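Local atomic coordinates of putative NADH-depentdent flavin oxidoreductase (Cupriavidus metallidurans, PDB entry 5OCS), a protein that probably reduces activated alkenes as an FMN-dependent Old Yellow Enzyme, drawing its electrons from NAD(P)H. Residues 167-180 with 218-232. Numbering follows the deposited sequence.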
ATOM      1  N   ALA D 167      -2.123 -12.176  21.584  1.00  9.84           N
ATOM      2  CA  ALA D 167      -1.105 -11.484  20.792  1.00 10.23           C
ATOM      3  C   ALA D 167       0.186 -12.316  20.747  1.00 10.25           C
ATOM      4  O   ALA D 167       0.794 -12.450  19.679  1.00  9.42           O
ATOM      5  CB  ALA D 167      -0.862 -10.080  21.321  1.00  9.98           C
ATOM      6  N   ALA D 168       0.590 -12.875  21.871  1.00 10.80           N
ATOM      7  CA  ALA D 168       1.796 -13.714  21.918  1.00 11.51           C
ATOM      8  C   ALA D 168       1.636 -14.932  20.987  1.00 11.03           C
ATOM      9  O   ALA D 168       2.553 -15.275  20.237  1.00 10.60           O
ATOM     10  CB  ALA D 168       2.098 -14.148  23.350  1.00 12.55           C
ATOM     11  N   ARG D 169       0.471 -15.565  21.043  1.00 10.20           N
ATOM     12  CA  ARG D 169       0.179 -16.757  20.208  1.00 10.90           C
ATOM     13  C   ARG D 169       0.154 -16.442  18.703  1.00  9.86           C
ATOM     14  O   ARG D 169       0.528 -17.263  17.882  1.00  9.90           O
ATOM     15  CB  ARG D 169      -1.172 -17.323  20.603  1.00 11.33           C
ATOM     16  CG  ARG D 169      -1.508 -18.655  19.971  1.00 12.53           C
ATOM     17  CD  ARG D 169      -2.503 -19.431  20.806  1.00 13.26           C
ATOM     18  NE  ARG D 169      -3.730 -18.685  21.017  1.00 13.80           N
ATOM     19  CZ  ARG D 169      -4.616 -18.903  21.988  1.00 16.08           C
ATOM     20  NH1 ARG D 169      -4.455 -19.886  22.857  1.00 18.23           N
ATOM     21  NH2 ARG D 169      -5.700 -18.163  22.066  1.00 16.13           N
ATOM     22  N   LEU D 170      -0.206 -15.212  18.371  1.00  9.27           N
ATOM     23  CA  LEU D 170      -0.139 -14.721  16.997  1.00  9.01           C
ATOM     24  C   LEU D 170       1.265 -14.401  16.538  1.00  8.89           C
ATOM     25  O   LEU D 170       1.472 -14.089  15.363  1.00  9.06           O
ATOM     26  CB  LEU D 170      -1.036 -13.463  16.862  1.00  9.07           C
ATOM     27  CG  LEU D 170      -2.548 -13.686  16.901  1.00  9.23           C
ATOM     28  CD1 LEU D 170      -3.355 -12.386  16.791  1.00  9.91           C
ATOM     29  CD2 LEU D 170      -2.980 -14.589  15.781  1.00  9.26           C
ATOM     30  N   GLY D 171       2.239 -14.442  17.442  1.00  8.32           N
ATOM     31  CA  GLY D 171       3.591 -14.107  17.083  1.00  8.65           C
ATOM     32  C   GLY D 171       3.803 -12.597  17.042  1.00  8.82           C
ATOM     33  O   GLY D 171       4.830 -12.142  16.546  1.00  9.62           O
ATOM     34  N   ILE D 172       2.909 -11.801  17.645  1.00  8.69           N
ATOM     35  CA  ILE D 172       3.170 -10.350  17.760  1.00  8.46           C
ATOM     36  C   ILE D 172       4.384 -10.177  18.698  1.00  9.02           C
ATOM     37  O   ILE D 172       4.526 -10.906  19.696  1.00  8.92           O
ATOM     38  CB  ILE D 172       1.913  -9.634  18.234  1.00  9.01           C
ATOM     39  CG1 ILE D 172       0.836  -9.785  17.177  1.00  8.82           C
ATOM     40  CG2 ILE D 172       2.189  -8.187  18.511  1.00  9.01           C
ATOM     41  CD1 ILE D 172      -0.519  -9.233  17.504  1.00  9.94           C
ATOM     42  N   GLU D 173       5.230  -9.208  18.384  1.00  9.20           N
ATOM     43  CA  GLU D 173       6.574  -9.127  18.959  1.00  9.46           C
ATOM     44  C   GLU D 173       6.698  -8.164  20.125  1.00 10.01           C
ATOM     45  O   GLU D 173       7.764  -8.073  20.750  1.00 10.64           O
ATOM     46  CB  GLU D 173       7.537  -8.752  17.869  1.00  9.72           C
ATOM     47  CG  GLU D 173       7.724  -9.892  16.871  1.00 10.13           C
ATOM     48  CD  GLU D 173       8.319  -9.440  15.556  1.00 10.92           C
ATOM     49  OE1 GLU D 173       7.585  -8.865  14.739  1.00 10.86           O
ATOM     50  OE2 GLU D 173       9.563  -9.590  15.389  1.00 11.88           O
ATOM     51  N   GLY D 174       5.622  -7.453  20.439  1.00  9.95           N
ATOM     52  CA  GLY D 174       5.646  -6.490  21.502  1.00  9.49           C
ATOM     53  C   GLY D 174       4.270  -5.916  21.765  1.00  9.55           C
ATOM     54  O   GLY D 174       3.375  -5.987  20.912  1.00  8.50           O
ATOM     55  N   ILE D 175       4.102  -5.342  22.955  1.00  9.46           N
ATOM     56  CA  ILE D 175       2.804  -4.747  23.318  1.00 10.07           C
ATOM     57  C   ILE D 175       2.996  -3.325  23.848  1.00  9.78           C
ATOM     58  O   ILE D 175       3.832  -3.055  24.727  1.00 10.10           O
ATOM     59  CB  ILE D 175       2.056  -5.550  24.394  1.00 11.28           C
ATOM     60  CG1 ILE D 175       1.564  -6.904  23.829  1.00 12.23           C
ATOM     61  CG2 ILE D 175       0.821  -4.781  24.911  1.00 10.82           C
ATOM     62  CD1 ILE D 175       0.983  -7.826  24.862  1.00 14.27           C
ATOM     63  N   GLU D 176       2.225  -2.410  23.293  1.00  9.05           N
ATOM     64  CA  GLU D 176       2.092  -1.061  23.841  1.00  9.44           C
ATOM     65  C   GLU D 176       0.791  -0.977  24.605  1.00  9.25           C
ATOM     66  O   GLU D 176      -0.299  -1.174  24.041  1.00  9.25           O
ATOM     67  CB  GLU D 176       2.114  -0.031  22.712  1.00  8.91           C
ATOM     68  CG  GLU D 176       1.829   1.391  23.197  1.00  9.46           C
ATOM     69  CD  GLU D 176       2.146   2.447  22.162  1.00  9.78           C
ATOM     70  OE1 GLU D 176       3.321   2.553  21.746  1.00 10.07           O
ATOM     71  OE2 GLU D 176       1.197   3.181  21.787  1.00 11.39           O
ATOM     72  N   VAL D 177       0.879  -0.721  25.908  1.00  9.60           N
ATOM     73  CA  VAL D 177      -0.342  -0.638  26.712  1.00  9.34           C
ATOM     74  C   VAL D 177      -0.737   0.832  26.614  1.00  9.47           C
ATOM     75  O   VAL D 177       0.063   1.747  26.860  1.00  9.80           O
ATOM     76  CB  VAL D 177      -0.078  -1.014  28.195  1.00  9.15           C
ATOM     77  CG1 VAL D 177      -1.300  -0.744  29.038  1.00  9.26           C
ATOM     78  CG2 VAL D 177       0.332  -2.479  28.293  1.00  9.48           C
ATOM     79  N   HIS D 178      -1.977   1.058  26.249  1.00  9.19           N
ATOM     80  CA  HIS D 178      -2.454   2.400  25.959  1.00 10.16           C
ATOM     81  C   HIS D 178      -2.865   3.114  27.244  1.00 10.33           C
ATOM     82  O   HIS D 178      -3.928   2.856  27.764  1.00 13.18           O
ATOM     83  CB  HIS D 178      -3.620   2.345  24.979  1.00  9.66           C
ATOM     84  CG  HIS D 178      -3.881   3.634  24.255  1.00 10.94           C
ATOM     85  ND1 HIS D 178      -3.354   4.848  24.648  1.00 11.31           N
ATOM     86  CD2 HIS D 178      -4.617   3.893  23.146  1.00 11.10           C
ATOM     87  CE1 HIS D 178      -3.757   5.794  23.819  1.00 11.79           C
ATOM     88  NE2 HIS D 178      -4.516   5.238  22.893  1.00 11.34           N
ATOM     89  N   GLY D 179      -2.015   4.018  27.697  1.00 10.30           N
ATOM     90  CA  GLY D 179      -2.282   4.881  28.872  1.00 10.38           C
ATOM     91  C   GLY D 179      -2.541   6.340  28.549  1.00 10.82           C
ATOM     92  O   GLY D 179      -2.444   7.184  29.430  1.00 11.11           O
ATOM     93  N   ALA D 180      -2.903   6.668  27.311  1.00 10.42           N
ATOM     94  CA  ALA D 180      -3.012   8.051  26.865  1.00  9.94           C
ATOM     95  C   ALA D 180      -4.362   8.327  26.182  1.00 10.69           C
ATOM     96  O   ALA D 180      -5.291   7.550  26.304  1.00 10.18           O
ATOM     97  CB  ALA D 180      -1.840   8.363  25.953  1.00 10.23           C
ATOM     98  N   VAL D 218       0.113  -7.479  32.154  1.00 13.65           N
ATOM     99  CA  VAL D 218       0.525  -7.700  30.770  1.00 12.63           C
ATOM    100  C   VAL D 218       1.965  -8.180  30.683  1.00 12.87           C
ATOM    101  O   VAL D 218       2.283  -9.124  29.935  1.00 13.57           O
ATOM    102  CB  VAL D 218       0.324  -6.426  29.928  1.00 12.44           C
ATOM    103  CG1 VAL D 218       1.046  -6.544  28.580  1.00 12.09           C
ATOM    104  CG2 VAL D 218      -1.180  -6.171  29.728  1.00 11.66           C
ATOM    105  N   ARG D 219       2.843  -7.563  31.445  1.00 13.04           N
ATOM    106  CA  ARG D 219       4.254  -7.910  31.412  1.00 14.36           C
ATOM    107  C   ARG D 219       4.456  -9.348  31.931  1.00 15.77           C
ATOM    108  O   ARG D 219       5.323 -10.071  31.446  1.00 14.87           O
ATOM    109  CB  ARG D 219       5.043  -6.909  32.250  1.00 14.43           C
ATOM    110  CG  ARG D 219       6.539  -7.119  32.435  1.00 14.03           C
ATOM    111  CD  ARG D 219       7.340  -7.113  31.142  1.00 14.41           C
ATOM    112  NE  ARG D 219       7.097  -8.305  30.349  1.00 14.69           N
ATOM    113  CZ  ARG D 219       7.630  -8.548  29.153  1.00 13.34           C
ATOM    114  NH1 ARG D 219       8.457  -7.688  28.580  1.00 13.69           N
ATOM    115  NH2 ARG D 219       7.276  -9.662  28.514  1.00 13.57           N
ATOM    116  N   GLU D 220       3.686  -9.721  32.940  1.00 16.21           N
ATOM    117  CA  GLU D 220       3.753 -11.080  33.472  1.00 18.07           C
ATOM    118  C   GLU D 220       3.260 -12.103  32.451  1.00 17.95           C
ATOM    119  O   GLU D 220       3.861 -13.184  32.314  1.00 17.62           O
ATOM    120  CB  GLU D 220       2.947 -11.193  34.752  1.00 20.47           C
ATOM    121  CG  GLU D 220       3.240 -12.473  35.542  1.00 24.73           C
ATOM    122  CD  GLU D 220       2.574 -13.706  35.006  1.00 28.95           C
ATOM    123  OE1 GLU D 220       1.472 -13.592  34.409  1.00 34.54           O
ATOM    124  OE2 GLU D 220       3.159 -14.810  35.193  1.00 32.07           O
ATOM    125  N   ALA D 221       2.184 -11.778  31.739  1.00 16.59           N
ATOM    126  CA  ALA D 221       1.571 -12.722  30.832  1.00 15.44           C
ATOM    127  C   ALA D 221       2.323 -12.883  29.500  1.00 15.01           C
ATOM    128  O   ALA D 221       2.263 -13.953  28.894  1.00 15.29           O
ATOM    129  CB  ALA D 221       0.137 -12.356  30.578  1.00 15.85           C
ATOM    130  N   PHE D 222       2.948 -11.817  29.013  1.00 13.59           N
ATOM    131  CA  PHE D 222       3.575 -11.799  27.677  1.00 12.95           C
ATOM    132  C   PHE D 222       4.986 -12.383  27.792  1.00 13.43           C
ATOM    133  O   PHE D 222       5.671 -12.145  28.799  1.00 14.96           O
ATOM    134  CB  PHE D 222       3.654 -10.361  27.146  1.00 12.54           C
ATOM    135  CG  PHE D 222       3.735 -10.228  25.635  1.00 11.84           C
ATOM    136  CD1 PHE D 222       2.703 -10.680  24.820  1.00 11.99           C
ATOM    137  CD2 PHE D 222       4.799  -9.532  25.040  1.00 12.01           C
ATOM    138  CE1 PHE D 222       2.754 -10.527  23.440  1.00 11.54           C
ATOM    139  CE2 PHE D 222       4.871  -9.369  23.681  1.00 11.43           C
ATOM    140  CZ  PHE D 222       3.842  -9.873  22.880  1.00 11.74           C
ATOM    141  N   PRO D 223       5.423 -13.160  26.781  1.00 13.85           N
ATOM    142  CA  PRO D 223       6.728 -13.814  26.900  1.00 13.44           C
ATOM    143  C   PRO D 223       7.835 -12.861  27.303  1.00 14.20           C
ATOM    144  O   PRO D 223       8.015 -11.823  26.699  1.00 11.84           O
ATOM    145  CB  PRO D 223       6.956 -14.390  25.485  1.00 13.75           C
ATOM    146  CG  PRO D 223       5.572 -14.714  25.016  1.00 13.83           C
ATOM    147  CD  PRO D 223       4.715 -13.575  25.547  1.00 14.24           C
ATOM    148  N   ALA D 224       8.566 -13.210  28.361  1.00 15.74           N
ATOM    149  CA  ALA D 224       9.512 -12.275  29.002  1.00 17.94           C
ATOM    150  C   ALA D 224      10.527 -11.615  28.061  1.00 18.23           C
ATOM    151  O   ALA D 224      10.920 -10.486  28.267  1.00 18.36           O
ATOM    152  CB  ALA D 224      10.230 -12.980  30.177  1.00 18.97           C
ATOM    153  N   GLU D 225      10.930 -12.338  27.018  1.00 18.50           N
ATOM    154  CA  GLU D 225      11.900 -11.862  26.054  1.00 20.67           C
ATOM    155  C   GLU D 225      11.365 -10.774  25.099  1.00 18.24           C
ATOM    156  O   GLU D 225      12.139 -10.059  24.491  1.00 19.35           O
ATOM    157  CB  GLU D 225      12.475 -13.055  25.239  1.00 24.48           C
ATOM    158  CG  GLU D 225      11.467 -13.803  24.345  1.00 28.20           C
ATOM    159  CD  GLU D 225      10.744 -14.945  25.036  1.00 29.79           C
ATOM    160  OE1 GLU D 225      10.630 -14.924  26.273  1.00 26.81           O
ATOM    161  OE2 GLU D 225      10.252 -15.870  24.334  1.00 34.40           O
ATOM    162  N   ARG D 226      10.047 -10.666  24.969  1.00 15.39           N
ATOM    163  CA  ARG D 226       9.470  -9.694  24.067  1.00 13.03           C
ATOM    164  C   ARG D 226       9.118  -8.439  24.861  1.00 11.65           C
ATOM    165  O   ARG D 226       8.687  -8.556  25.991  1.00 11.97           O
ATOM    166  CB  ARG D 226       8.213 -10.253  23.416  1.00 12.48           C
ATOM    167  CG  ARG D 226       8.411 -11.636  22.790  1.00 13.07           C
ATOM    168  CD  ARG D 226       7.153 -12.092  22.073  1.00 13.86           C
ATOM    169  NE  ARG D 226       7.180 -13.540  21.766  1.00 14.27           N
ATOM    170  CZ  ARG D 226       6.219 -14.205  21.143  1.00 14.40           C
ATOM    171  NH1 ARG D 226       5.124 -13.604  20.711  1.00 13.83           N
ATOM    172  NH2 ARG D 226       6.333 -15.518  20.969  1.00 15.36           N
ATOM    173  N   PRO D 227       9.288  -7.269  24.263  1.00 10.79           N
ATOM    174  CA  PRO D 227       9.105  -5.994  24.986  1.00 10.72           C
ATOM    175  C   PRO D 227       7.640  -5.645  25.232  1.00 10.56           C
ATOM    176  O   PRO D 227       6.784  -5.924  24.414  1.00 10.74           O
ATOM    177  CB  PRO D 227       9.745  -4.952  24.036  1.00 10.70           C
ATOM    178  CG  PRO D 227       9.566  -5.560  22.665  1.00 10.98           C
ATOM    179  CD  PRO D 227       9.825  -7.040  22.913  1.00 10.76           C
ATOM    180  N   VAL D 228       7.393  -5.024  26.369  1.00  9.86           N
ATOM    181  CA  VAL D 228       6.111  -4.475  26.702  1.00 10.42           C
ATOM    182  C   VAL D 228       6.407  -3.075  27.228  1.00 10.07           C
ATOM    183  O   VAL D 228       7.361  -2.868  28.015  1.00 11.10           O
ATOM    184  CB  VAL D 228       5.393  -5.301  27.779  1.00 10.49           C
ATOM    185  CG1 VAL D 228       4.086  -4.623  28.241  1.00 11.46           C
ATOM    186  CG2 VAL D 228       5.155  -6.691  27.305  1.00 11.05           C
ATOM    187  N   TRP D 229       5.584  -2.118  26.825  1.00  9.45           N
ATOM    188  CA  TRP D 229       5.769  -0.729  27.233  1.00  9.34           C
ATOM    189  C   TRP D 229       4.420  -0.027  27.346  1.00  9.21           C
ATOM    190  O   TRP D 229       3.379  -0.659  27.165  1.00  9.59           O
ATOM    191  CB  TRP D 229       6.742  -0.012  26.287  1.00  9.09           C
ATOM    192  CG  TRP D 229       6.240   0.247  24.900  1.00  9.31           C
ATOM    193  CD1 TRP D 229       5.596   1.356  24.437  1.00  9.59           C
ATOM    194  CD2 TRP D 229       6.359  -0.628  23.774  1.00  9.38           C
ATOM    195  NE1 TRP D 229       5.307   1.220  23.107  1.00  9.55           N
ATOM    196  CE2 TRP D 229       5.767   0.007  22.681  1.00  9.71           C
ATOM    197  CE3 TRP D 229       6.880  -1.902  23.603  1.00  9.91           C
ATOM    198  CZ2 TRP D 229       5.709  -0.584  21.419  1.00  9.78           C
ATOM    199  CZ3 TRP D 229       6.842  -2.469  22.347  1.00 10.14           C
ATOM    200  CH2 TRP D 229       6.237  -1.842  21.292  1.00  9.76           C
ATOM    201  N   MET D 230       4.444   1.246  27.706  1.00  9.88           N
ATOM    202  CA  MET D 230       3.213   2.026  27.809  1.00 10.38           C
ATOM    203  C   MET D 230       3.297   3.296  27.009  1.00 10.04           C
ATOM    204  O   MET D 230       4.356   3.946  26.922  1.00 10.86           O
ATOM    205  CB  MET D 230       2.903   2.378  29.285  1.00 11.20           C
ATOM    206  CG  MET D 230       1.508   2.954  29.515  1.00 11.67           C
ATOM    207  SD  MET D 230       1.147   3.238  31.272  1.00 13.56           S
ATOM    208  CE  MET D 230       0.967   1.569  31.805  1.00 14.14           C
ATOM    209  N   ARG D 231       2.128   3.700  26.516  1.00 10.45           N
ATOM    210  CA  ARG D 231       1.920   4.970  25.859  1.00 10.39           C
ATOM    211  C   ARG D 231       1.390   5.933  26.895  1.00 10.45           C
ATOM    212  O   ARG D 231       0.418   5.607  27.553  1.00  9.56           O
ATOM    213  CB  ARG D 231       0.869   4.800  24.751  1.00 11.27           C
ATOM    214  CG  ARG D 231       0.512   6.058  23.977  1.00 11.86           C
ATOM    215  CD  ARG D 231       1.667   6.594  23.154  1.00 14.04           C
ATOM    216  NE  ARG D 231       1.169   7.456  22.071  1.00 15.76           N
ATOM    217  CZ  ARG D 231       0.716   7.052  20.883  1.00 15.98           C
ATOM    218  NH1 ARG D 231       0.789   5.785  20.518  1.00 16.56           N
ATOM    219  NH2 ARG D 231       0.240   7.957  20.039  1.00 14.79           N
ATOM    220  N   VAL D 232       2.038   7.106  27.031  1.00 10.68           N
ATOM    221  CA  VAL D 232       1.676   8.073  28.072  1.00 11.42           C
ATOM    222  C   VAL D 232       1.515   9.442  27.469  1.00 11.53           C
ATOM    223  O   VAL D 232       2.303   9.840  26.612  1.00 12.08           O
ATOM    224  CB  VAL D 232       2.761   8.147  29.170  1.00 11.93           C
ATOM    225  CG1 VAL D 232       2.363   9.144  30.267  1.00 13.23           C
ATOM    226  CG2 VAL D 232       3.023   6.764  29.794  1.00 11.91           C
TER
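Strands 175-179 and 228-233 are neighbouring staves of the parallel TIM barrel, joined by a beta-alpha-beta crossover through helix 204-221; their short segments here, 175-179 and 228-232, run 30° apart. The parallel register rests on alternating backbone bonds: Ile175 N to Pro227 O, Trp229 N to Ile175 O, Val177 N to Trp229 O (2.8 Å) and Arg231 N to Val177 O, the last nearly straight. On the face carrying Glu176, Trp229 and Arg231, one carboxylate serves two side chains of strand 228-233. Glu176 OE1 accepts the indole N-H of Trp229 NE1 at 2.8 Å on its anti lone pair, whereas OE2 receives Arg231 NH1 at 2.9 Å on its syn lone pair, a salt bridge in which the guanidinium meets the oxygen edge-on, its plane 90° from the carboxylate. Further bonds from His263 to OE1 and from the FMN-site residue Gln100 to OE2 fix the group's rotation. Trp229 takes the hindered rotamer (chi1 70°), which lays the indole against strand 175-179, with Glu176 CB and Ile175 O over one face. The other sheet face is apolar: Ile175 CD1 sits 3.3 Å from Phe222 CD1, over the ring face, while Ile175 and Val177 meet Val218 CG1 tip to tip. At the start of the strands, extended Arg226 uses NH1 twice, bonding Ala168 O (3.1 Å) and Ile172 O (2.9 Å), and so ties the loop before strand 228-233 to the Schellman turn at Gly171. Arg231 is an FMN-binding residue; with no flavin modelled in this chain, its NH2 bonds a citrate, probably from the crystallisation liquor, and its NE bonds Ser265. Strand 96-102 pairs with 175-179 on one side, strand 262-265 follows 228-233 on the other, and helix 150-169 packs against Ile175 and Val218 outside the barrel.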